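Local structure of separin (Saccharomyces cerevisiae, 5U1T) at residues Ser287-Leu292 against Leu371-Gly376; Val1086-Asp1091 against Arg1479-Lys1484. The protein is a caspase-like cysteine protease that triggers sister-chromatid separation at anaphase onset by cleaving the MCD1/SCC1 subunit of cohesin. One frame throughout, in Å; residues are numbered along the deposited sequence.

Contact 1: Ser287-Leu292 against Leu371-Gly376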
loop_
_atom_site.group_PDB
_atom_site.type_symbol
_atom_site.label_atom_id
_atom_site.label_comp_id
_atom_site.label_asym_id
_atom_site.label_seq_id
_atom_site.Cartn_x
_atom_site.Cartn_y
_atom_site.Cartn_z
ATOM N N SER A 287 -37.571 53.899 -41.361
ATOM C CA SER A 287 -38.702 53.003 -41.544
ATOM C C SER A 287 -38.315 51.701 -42.243
ATOM O O SER A 287 -39.064 50.724 -42.191
ATOM C CB SER A 287 -39.821 53.712 -42.331
ATOM O OG SER A 287 -39.332 54.453 -43.447
ATOM N N GLU A 288 -37.156 51.679 -42.882
ATOM C CA GLU A 288 -36.738 50.482 -43.595
ATOM C C GLU A 288 -35.463 49.832 -43.088
ATOM O O GLU A 288 -34.945 48.929 -43.734
ATOM C CB GLU A 288 -36.569 50.786 -45.075
ATOM C CG GLU A 288 -37.724 51.540 -45.685
ATOM C CD GLU A 288 -38.967 50.697 -45.778
ATOM O OE1 GLU A 288 -39.910 51.107 -46.477
ATOM O OE2 GLU A 288 -39.004 49.627 -45.152
ATOM N N ASN A 289 -34.973 50.290 -41.946
ATOM C CA ASN A 289 -33.757 49.770 -41.344
ATOM C C ASN A 289 -32.593 49.747 -42.311
ATOM O O ASN A 289 -31.895 48.761 -42.413
ATOM C CB ASN A 289 -33.962 48.373 -40.740
ATOM C CG ASN A 289 -34.666 48.410 -39.430
ATOM O OD1 ASN A 289 -35.292 47.447 -39.035
ATOM N ND2 ASN A 289 -34.573 49.526 -38.751
ATOM N N ARG A 290 -32.375 50.835 -43.024
ATOM C CA ARG A 290 -31.245 50.896 -43.930
ATOM C C ARG A 290 -30.831 52.312 -44.196
ATOM O O ARG A 290 -31.227 53.230 -43.503
ATOM C CB ARG A 290 -31.538 50.209 -45.257
ATOM C CG ARG A 290 -32.938 50.410 -45.761
ATOM C CD ARG A 290 -33.207 49.575 -46.993
ATOM N NE ARG A 290 -34.598 49.136 -47.062
ATOM C CZ ARG A 290 -35.429 49.424 -48.056
ATOM N NH1 ARG A 290 -35.019 50.156 -49.076
ATOM N NH2 ARG A 290 -36.672 48.984 -48.031
ATOM N N LEU A 291 -29.994 52.463 -45.206
ATOM C CA LEU A 291 -29.533 53.761 -45.652
ATOM C C LEU A 291 -30.487 54.266 -46.723
ATOM O O LEU A 291 -31.145 53.482 -47.407
ATOM C CB LEU A 291 -28.122 53.653 -46.185
ATOM C CG LEU A 291 -27.152 53.391 -45.050
ATOM C CD1 LEU A 291 -25.737 53.764 -45.426
ATOM C CD2 LEU A 291 -27.596 54.155 -43.822
ATOM N N LEU A 292 -30.544 55.572 -46.917
ATOM C CA LEU A 292 -31.522 56.072 -47.873
ATOM C C LEU A 292 -31.199 55.593 -49.289
ATOM O O LEU A 292 -32.099 55.399 -50.111
ATOM C CB LEU A 292 -31.588 57.596 -47.813
ATOM C CG LEU A 292 -32.061 58.091 -46.446
ATOM C CD1 LEU A 292 -31.551 59.497 -46.146
ATOM C CD2 LEU A 292 -33.576 58.020 -46.364
ATOM N N LEU A 371 -30.727 46.599 -29.390
ATOM C CA LEU A 371 -29.407 46.059 -29.141
ATOM C C LEU A 371 -29.303 44.649 -29.704
ATOM O O LEU A 371 -28.339 44.331 -30.392
ATOM C CB LEU A 371 -29.105 46.083 -27.642
ATOM C CG LEU A 371 -27.877 45.317 -27.155
ATOM C CD1 LEU A 371 -26.689 45.634 -28.004
ATOM C CD2 LEU A 371 -27.591 45.679 -25.723
ATOM N N SER A 372 -30.298 43.811 -29.426
ATOM C CA SER A 372 -30.253 42.426 -29.870
ATOM C C SER A 372 -30.217 42.359 -31.376
ATOM O O SER A 372 -29.518 41.535 -31.960
ATOM C CB SER A 372 -31.445 41.631 -29.360
ATOM O OG SER A 372 -31.458 40.347 -29.972
ATOM N N GLU A 373 -30.978 43.239 -32.001
ATOM C CA GLU A 373 -31.045 43.285 -33.448
ATOM C C GLU A 373 -29.709 43.716 -34.060
ATOM O O GLU A 373 -29.234 43.095 -35.011
ATOM C CB GLU A 373 -32.171 44.224 -33.887
ATOM C CG GLU A 373 -32.247 44.461 -35.381
ATOM C CD GLU A 373 -33.382 45.400 -35.754
ATOM O OE1 GLU A 373 -34.170 45.756 -34.850
ATOM O OE2 GLU A 373 -33.487 45.791 -36.944
ATOM N N LEU A 374 -29.105 44.773 -33.519
ATOM C CA LEU A 374 -27.824 45.239 -34.025
ATOM C C LEU A 374 -26.761 44.134 -33.872
ATOM O O LEU A 374 -25.966 43.899 -34.784
ATOM C CB LEU A 374 -27.396 46.521 -33.309
ATOM C CG LEU A 374 -26.041 47.117 -33.705
ATOM C CD1 LEU A 374 -25.945 47.359 -35.200
ATOM C CD2 LEU A 374 -25.794 48.403 -32.948
ATOM N N LEU A 375 -26.768 43.443 -32.731
ATOM C CA LEU A 375 -25.847 42.343 -32.495
ATOM C C LEU A 375 -26.110 41.191 -33.448
ATOM O O LEU A 375 -25.192 40.480 -33.849
ATOM C CB LEU A 375 -25.947 41.869 -31.054
ATOM C CG LEU A 375 -25.255 42.839 -30.105
ATOM C CD1 LEU A 375 -25.357 42.383 -28.657
ATOM C CD2 LEU A 375 -23.813 42.987 -30.535
ATOM N N GLY A 376 -27.369 41.013 -33.821
ATOM C CA GLY A 376 -27.736 39.979 -34.768
ATOM C C GLY A 376 -27.247 40.238 -36.181
ATOM O O GLY A 376 -26.753 39.334 -36.849
#

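Contact 2: Val1086-Asp1091 against Arg1479-Lys1484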
loop_
_atom_site.group_PDB
_atom_site.type_symbol
_atom_site.label_atom_id
_atom_site.label_comp_id
_atom_site.label_asym_id
_atom_site.label_seq_id
_atom_site.Cartn_x
_atom_site.Cartn_y
_atom_site.Cartn_z
ATOM N N VAL A 1086 14.309 -1.417 27.327
ATOM C CA VAL A 1086 14.417 -0.214 26.499
ATOM C C VAL A 1086 13.137 0.096 25.715
ATOM O O VAL A 1086 12.620 1.215 25.778
ATOM C CB VAL A 1086 15.590 -0.318 25.507
ATOM C CG1 VAL A 1086 15.520 0.806 24.489
ATOM C CG2 VAL A 1086 16.914 -0.284 26.254
ATOM N N LEU A 1087 12.626 -0.900 24.992
ATOM C CA LEU A 1087 11.417 -0.741 24.194
ATOM C C LEU A 1087 10.202 -0.346 25.030
ATOM O O LEU A 1087 9.217 0.174 24.496
ATOM C CB LEU A 1087 11.116 -2.025 23.419
ATOM C CG LEU A 1087 11.845 -2.166 22.078
ATOM C CD1 LEU A 1087 11.581 -3.519 21.457
ATOM C CD2 LEU A 1087 11.440 -1.064 21.103
ATOM N N ASN A 1088 10.292 -0.486 26.334
ATOM C CA ASN A 1088 9.145 -0.254 27.189
ATOM C C ASN A 1088 9.198 1.121 27.838
ATOM O O ASN A 1088 8.195 1.651 28.252
ATOM C CB ASN A 1088 9.073 -1.329 28.259
ATOM C CG ASN A 1088 7.731 -2.009 28.318
ATOM O OD1 ASN A 1088 6.756 -1.423 28.732
ATOM N ND2 ASN A 1088 7.682 -3.259 27.920
ATOM N N ASN A 1089 10.379 1.699 27.925
ATOM C CA ASN A 1089 10.522 3.042 28.458
ATOM C C ASN A 1089 10.599 4.080 27.331
ATOM O O ASN A 1089 10.917 5.250 27.566
ATOM C CB ASN A 1089 11.745 3.118 29.363
ATOM C CG ASN A 1089 11.568 2.321 30.661
ATOM O OD1 ASN A 1089 11.923 1.135 30.746
ATOM N ND2 ASN A 1089 11.029 2.976 31.682
ATOM N N ILE A 1090 10.287 3.638 26.111
ATOM C CA ILE A 1090 10.183 4.521 24.953
ATOM C C ILE A 1090 9.081 5.569 25.108
ATOM O O ILE A 1090 7.921 5.225 25.330
ATOM C CB ILE A 1090 9.884 3.729 23.658
ATOM C CG1 ILE A 1090 11.049 2.812 23.290
ATOM C CG2 ILE A 1090 9.572 4.684 22.514
ATOM C CD1 ILE A 1090 11.040 2.366 21.823
ATOM N N ASP A 1091 9.437 6.843 24.977
ATOM C CA ASP A 1091 8.445 7.910 24.996
ATOM C C ASP A 1091 7.478 7.763 23.827
ATOM O O ASP A 1091 7.896 7.675 22.672
ATOM C CB ASP A 1091 9.128 9.271 24.943
ATOM C CG ASP A 1091 8.171 10.411 25.216
ATOM O OD1 ASP A 1091 7.117 10.490 24.544
ATOM O OD2 ASP A 1091 8.474 11.234 26.113
ATOM N N ARG A 1479 -0.254 -3.093 35.250
ATOM C CA ARG A 1479 0.242 -3.544 33.960
ATOM C C ARG A 1479 1.729 -3.836 33.994
ATOM O O ARG A 1479 2.471 -3.214 34.758
ATOM C CB ARG A 1479 -0.051 -2.495 32.896
ATOM C CG ARG A 1479 -1.528 -2.273 32.652
ATOM C CD ARG A 1479 -1.738 -1.055 31.804
ATOM N NE ARG A 1479 -1.617 0.178 32.575
ATOM C CZ ARG A 1479 -1.433 1.373 32.025
ATOM N NH1 ARG A 1479 -1.339 2.464 32.779
ATOM N NH2 ARG A 1479 -1.332 1.467 30.706
ATOM N N SER A 1480 2.147 -4.784 33.159
ATOM C CA SER A 1480 3.552 -5.151 33.004
ATOM C C SER A 1480 4.398 -3.898 32.750
ATOM O O SER A 1480 5.500 -3.756 33.273
ATOM C CB SER A 1480 3.720 -6.164 31.850
ATOM O OG SER A 1480 2.831 -7.280 31.945
ATOM N N LYS A 1481 3.834 -2.980 31.973
ATOM C CA LYS A 1481 4.519 -1.786 31.470
ATOM C C LYS A 1481 5.043 -0.836 32.528
ATOM O O LYS A 1481 6.141 -0.296 32.396
ATOM C CB LYS A 1481 3.564 -1.010 30.565
ATOM C CG LYS A 1481 2.879 -1.887 29.545
ATOM C CD LYS A 1481 3.665 -1.918 28.239
ATOM C CE LYS A 1481 3.769 -0.523 27.611
ATOM N NZ LYS A 1481 4.391 -0.566 26.250
ATOM N N GLU A 1482 4.235 -0.606 33.557
ATOM C CA GLU A 1482 4.561 0.375 34.576
ATOM C C GLU A 1482 5.542 -0.171 35.614
ATOM O O GLU A 1482 6.382 0.573 36.132
ATOM C CB GLU A 1482 3.286 0.864 35.265
ATOM C CG GLU A 1482 3.018 2.359 35.092
ATOM C CD GLU A 1482 2.802 2.764 33.638
ATOM O OE1 GLU A 1482 2.214 1.983 32.851
ATOM O OE2 GLU A 1482 3.234 3.881 33.287
ATOM N N ILE A 1483 5.438 -1.458 35.941
ATOM C CA ILE A 1483 6.440 -2.052 36.814
ATOM C C ILE A 1483 7.795 -1.877 36.130
ATOM O O ILE A 1483 8.772 -1.456 36.765
ATOM C CB ILE A 1483 6.169 -3.538 37.095
ATOM C CG1 ILE A 1483 4.968 -3.695 38.017
ATOM C CG2 ILE A 1483 7.370 -4.168 37.738
ATOM C CD1 ILE A 1483 4.323 -5.035 37.906
ATOM N N LYS A 1484 7.815 -2.146 34.821
ATOM C CA LYS A 1484 9.035 -2.100 34.013
ATOM C C LYS A 1484 9.624 -0.700 33.878
ATOM O O LYS A 1484 10.803 -0.549 33.543
ATOM C CB LYS A 1484 8.777 -2.680 32.616
ATOM C CG LYS A 1484 8.596 -4.188 32.624
ATOM C CD LYS A 1484 8.453 -4.778 31.234
ATOM C CE LYS A 1484 8.011 -6.219 31.337
ATOM N NZ LYS A 1484 7.531 -6.766 30.057
#

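Contact 1: Ser287-Leu292 against Leu371-Gly376
Glu373 reaches from helix 365-384 toward the side-chain amide of Asn289, and this single pair makes up the contact: only 52 Å² is buried, and no other residues of the two segments come within 4.5 Å. The two side chains approach from opposite directions, and each CB points at the other segment. Glu373 gets there by being stretched out: CG stands opposite the backbone N (chi1 174°) and the chain runs straight beyond it, which carries the carboxylate off the helix surface. OE2 then lies 3.2 Å from the modelled OD1 of Asn289, with amide and carboxylate planes turned 72° apart. Because the Asn289 amide is probably modelled turned over, this distance measures proximity and cannot assign a bond. Glu373 also touches a crystal neighbour, so its position may partly reflect the lattice.

The backbones stay well apart, with 10.5 Å between Asn289 CA and Leu374 CA at their nearest. Next to Asn289 the loop makes contacts of its own: Arg290 NE gives a weak bond to Glu288 O (3.4 Å), and Glu288 CG lies 3.5 Å above one face of the Arg290 guanidinium, toward its rim. Helix 319-336 touches both segments, receiving Leu291 on Leu329 and both Glu373 and Leu374 on Val327, while Thr332 OG1 is hydrogen-bonded to Leu291 N. The arrangement is thus a polar surface touch beside apolar packing on helix 319-336, where an interhelical loop meets a helix flank in the all-helical N-terminal part of separase.

Contact 2: Val1086-Asp1091 against Arg1479-Lys1484
The amide of Asn1088 sits in the angle between the side chains of Lys1481 and Lys1484, oxygen against the first and nitrogen against the second. It crosses both chains at a slant. OD1 lies 3.2 Å from Lys1481 CD and 3.3 Å from Lys1481 CE, so the oxygen rests against the methylenes near the end of that chain. At the other end of the amide, ND2 is 3.7 Å from Lys1484 CD.

The two lysines differ in shape. Lys1481 starts with CG beside its backbone N and then bends at chi2 (-92°) and chi3 (-62°), which folds the chain round the oxygen and brings NZ to 3.5 Å from Asn1088 OD1. Lys1484 is extended beyond CG and presents its flank. The two lysines, three residues apart, border the amide at its oxygen and nitrogen ends. The nearest CA pair of the two segments, Asn1088 and Lys1481 at 6.5 Å, leaves the backbones near enough for the short asparagine side chain to reach across.

Lys1085, earlier on helix 1075-1088, adds a hydrogen bond from NZ to Lys1484 O, and Asp1084 OD1 forms a long, weak ion pair with Lys1484 NZ. Behind the contact, Leu1087 packs on Ile757 and Val760, and Ile1483 on Leu1460 and Thr1516. Lys1481 also packs on an aromatic side chain of a chain of another protein.

Chemically, a neutral amide borders two lysine chains and touches them mainly through their methylenes. The amide oxygen near the Lys1481 ammonium is probably favourable electrostatically. Lys1484 meets the amide nitrogen through CD, with NZ no nearer than 4.1 Å to Asn1088 ND2, and Asp1084 may offset some of its charge.

Overall arrangement
The two contacts lie on opposite sides of the chain's centre, about 92 Å apart between their centres, and share no helix or strand. Contact 1 is a surface touch within the N-terminal helices, bridging 79 positions of sequence; contact 2 is partly buried, buries roughly four times the area, and spans 388 positions to bring helix 1075-1088 against the peptidase C50 region. There the second segment belongs to the connection between strands 1465-1469 and 1492-1494, neighbours in a mixed sheet. An asparagine takes part in both, but it meets a carboxylate in contact 1 and lysine chains in contact 2. Both lie away from the probable active-site Cys1497.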